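Local coordinates for protein Bis(5'-nucleosyl)-tetraphosphatase [asymmetrical] (PDB 1KTG) that hydrolyses diadenosine tetraphosphate asymmetrically to AMP and ATP with the help of divalent metal ions, at residues 19-24 and 33-38. Numbering follows the deposited sequence.
With MG (magnesium ion), chain F; AMP (adenosine monophosphate), chain J; PO4 (phosphate ion), chain C.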
loop_
_atom_site.group_PDB
_atom_site.type_symbol
_atom_site.label_atom_id
_atom_site.label_comp_id
_atom_site.label_asym_id
_atom_site.label_seq_id
_atom_site.Cartn_x
_atom_site.Cartn_y
_atom_site.Cartn_z
ATOM N N GLU A 19 -10.955 5.809 2.912
ATOM C CA GLU A 19 -9.851 5.714 3.859
ATOM C C GLU A 19 -8.815 4.767 3.287
ATOM O O GLU A 19 -9.173 3.764 2.667
ATOM C CB GLU A 19 -10.330 5.200 5.217
ATOM C CG GLU A 19 -11.302 6.135 5.916
ATOM C CD GLU A 19 -11.715 5.636 7.301
ATOM O OE1 GLU A 19 -11.635 4.419 7.549
ATOM O OE2 GLU A 19 -12.127 6.460 8.139
ATOM N N PHE A 20 -7.544 5.115 3.472
ATOM C CA PHE A 20 -6.394 4.310 3.028
ATOM C C PHE A 20 -5.698 3.601 4.201
ATOM O O PHE A 20 -5.498 4.193 5.281
ATOM C CB PHE A 20 -5.371 5.207 2.311
ATOM C CG PHE A 20 -5.929 5.903 1.102
ATOM C CD1 PHE A 20 -6.439 7.179 1.207
ATOM C CD2 PHE A 20 -5.985 5.256 -0.123
ATOM C CE1 PHE A 20 -6.979 7.823 0.104
ATOM C CE2 PHE A 20 -6.520 5.893 -1.234
ATOM C CZ PHE A 20 -7.025 7.178 -1.108
ATOM N N LEU A 21 -5.302 2.348 3.993
ATOM C CA LEU A 21 -4.640 1.580 5.041
ATOM C C LEU A 21 -3.127 1.805 5.028
ATOM O O LEU A 21 -2.475 1.603 4.014
ATOM C CB LEU A 21 -4.937 0.082 4.894
ATOM C CG LEU A 21 -4.276 -0.849 5.926
ATOM C CD1 LEU A 21 -4.764 -0.563 7.345
ATOM C CD2 LEU A 21 -4.480 -2.325 5.571
ATOM N N LEU A 22 -2.587 2.244 6.154
ATOM C CA LEU A 22 -1.151 2.397 6.301
ATOM C C LEU A 22 -0.680 1.513 7.443
ATOM O O LEU A 22 -1.394 1.352 8.456
ATOM C CB LEU A 22 -0.766 3.854 6.561
ATOM C CG LEU A 22 -1.033 4.823 5.409
ATOM C CD1 LEU A 22 -0.627 6.228 5.824
ATOM C CD2 LEU A 22 -0.289 4.418 4.150
ATOM N N LEU A 23 0.526 0.961 7.271
ATOM C CA LEU A 23 1.185 0.092 8.253
ATOM C C LEU A 23 2.496 0.722 8.739
ATOM O O LEU A 23 3.282 1.266 7.960
ATOM C CB LEU A 23 1.506 -1.268 7.637
ATOM C CG LEU A 23 0.410 -1.983 6.858
ATOM C CD1 LEU A 23 0.964 -3.300 6.328
ATOM C CD2 LEU A 23 -0.814 -2.226 7.724
ATOM N N GLN A 24 2.728 0.642 10.036
ATOM C CA GLN A 24 3.918 1.219 10.623
ATOM C C GLN A 24 4.971 0.138 10.837
ATOM O O GLN A 24 4.728 -0.862 11.527
ATOM C CB GLN A 24 3.579 1.906 11.943
ATOM C CG GLN A 24 4.687 2.782 12.437
ATOM C CD GLN A 24 4.468 3.268 13.851
ATOM O OE1 GLN A 24 3.829 2.589 14.657
ATOM N NE2 GLN A 24 5.017 4.438 14.162
ATOM N N THR A 33 3.768 2.829 5.346
ATOM C CA THR A 33 3.475 2.615 3.930
ATOM C C THR A 33 2.302 1.662 3.848
ATOM O O THR A 33 1.950 1.024 4.842
ATOM C CB THR A 33 4.651 1.966 3.176
ATOM O OG1 THR A 33 4.689 0.564 3.472
ATOM C CG2 THR A 33 6.012 2.513 3.612
ATOM N N PRO A 34 1.686 1.553 2.676
ATOM C CA PRO A 34 0.671 0.523 2.473
ATOM C C PRO A 34 1.403 -0.813 2.459
ATOM O O PRO A 34 2.635 -0.801 2.445
ATOM C CB PRO A 34 0.091 0.855 1.083
ATOM C CG PRO A 34 0.526 2.255 0.811
ATOM C CD PRO A 34 1.871 2.383 1.476
ATOM N N PRO A 35 0.690 -1.932 2.484
ATOM C CA PRO A 35 1.345 -3.241 2.461
ATOM C C PRO A 35 2.173 -3.359 1.198
ATOM O O PRO A 35 1.659 -3.083 0.128
ATOM C CB PRO A 35 0.171 -4.227 2.442
ATOM C CG PRO A 35 -1.028 -3.418 2.907
ATOM C CD PRO A 35 -0.777 -2.038 2.508
ATOM N N LYS A 36 3.439 -3.750 1.313
ATOM C CA LYS A 36 4.308 -3.846 0.137
ATOM C C LYS A 36 5.609 -4.538 0.490
ATOM O O LYS A 36 6.011 -4.558 1.645
ATOM C CB LYS A 36 4.615 -2.456 -0.421
ATOM C CG LYS A 36 5.400 -1.574 0.525
ATOM C CD LYS A 36 6.897 -1.639 0.294
ATOM C CE LYS A 36 7.646 -0.535 1.063
ATOM N NZ LYS A 36 7.525 -0.629 2.559
ATOM N N GLY A 37 6.290 -5.084 -0.503
ATOM C CA GLY A 37 7.537 -5.767 -0.228
ATOM C C GLY A 37 8.305 -6.133 -1.480
ATOM O O GLY A 37 7.880 -5.877 -2.602
ATOM N N HIS A 38 9.468 -6.725 -1.278
ATOM C CA HIS A 38 10.317 -7.055 -2.402
ATOM C C HIS A 38 9.703 -8.145 -3.250
ATOM O O HIS A 38 9.010 -9.042 -2.744
ATOM C CB HIS A 38 11.692 -7.515 -1.917
ATOM C CG HIS A 38 12.498 -6.436 -1.270
ATOM N ND1 HIS A 38 13.011 -5.366 -1.972
ATOM C CD2 HIS A 38 12.896 -6.269 0.012
ATOM C CE1 HIS A 38 13.684 -4.582 -1.147
ATOM N NE2 HIS A 38 13.641 -5.115 0.061
HETATM MG MG MG F . 6.977 -4.719 3.427
HETATM P P AMP J . 10.886 0.532 2.755
HETATM O O1P AMP J . 9.511 0.888 3.287
HETATM O O2P AMP J . 10.931 0.694 1.252
HETATM O O3P AMP J . 11.297 -0.796 3.319
HETATM O "O5'" AMP J . 11.884 1.630 3.382
HETATM C "C5'" AMP J . 13.292 1.549 3.182
HETATM C "C4'" AMP J . 13.900 2.881 3.582
HETATM O "O4'" AMP J . 13.463 3.858 2.644
HETATM C "C3'" AMP J . 13.439 3.332 4.959
HETATM O "O3'" AMP J . 14.542 3.877 5.668
HETATM C "C2'" AMP J . 12.361 4.370 4.690
HETATM O "O2'" AMP J . 12.410 5.463 5.595
HETATM C "C1'" AMP J . 12.652 4.851 3.278
HETATM N N9 AMP J . 11.444 5.097 2.455
HETATM C C8 AMP J . 10.286 4.402 2.439
HETATM N N7 AMP J . 9.434 4.951 1.538
HETATM C C5 AMP J . 10.036 5.989 0.965
HETATM C C6 AMP J . 9.675 6.984 -0.066
HETATM N N6 AMP J . 8.456 6.948 -0.657
HETATM N N1 AMP J . 10.585 7.918 -0.385
HETATM C C2 AMP J . 11.800 7.958 0.203
HETATM N N3 AMP J . 12.184 7.073 1.151
HETATM C C4 AMP J . 11.364 6.094 1.564
HETATM P P PO4 C . 9.568 -6.611 2.617
HETATM O O1 PO4 C . 8.126 -6.402 3.036
HETATM O O2 PO4 C . 10.345 -7.215 3.783
HETATM O O3 PO4 C . 9.623 -7.545 1.435
HETATM O O4 PO4 C . 10.145 -5.243 2.276
HETATM O O HOH W 1 5.870 0.494 6.726
HETATM O O HOH W 2 5.800 -3.023 3.934
HETATM O O HOH W 3 8.519 -3.373 2.945
HETATM O O HOH W 4 7.748 -4.774 5.418
#
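Leu23 and Pro35 meet at about a right angle, CD1 of the leucine lying 4.0 Å from CG of the proline ring and marginally closer to its CA. With CG anti to its own carbonyl carbon (chi1 -48°), Leu23 carries CD1 across to Pro35, while the strand pairing sets its CB against Thr33 O. That carbonyl accepts the N-H of Leu23 at 2.8 Å from N to O, and Thr33 N returns a bond to Leu23 O. The two residues thus form an antiparallel hydrogen-bonded pair in the hairpin of strands 17-25 and 32-38, which leads into the Nudix box at Gly37 and His38. On Leu22, CD2 lies over the face of the Pro34 ring, 3.8 Å from N and 4.0 Å from CD. Thr33 OG1 donates to Pro34 O and accepts from Lys36 NZ at 3.2 Å. The lysine chain, bent at chi2 (94°) and chi4, curls back to this hydroxyl and delivers NZ to AMP O1P at 2.6 Å, where the ammonium probably offsets phosphate charge. Lys36 O binds the magnesium ion at 2.0 Å, Glu56 supplies another ligand, and His38 N donates to O3 of a separate phosphate ion, probably from the crystallisation liquor.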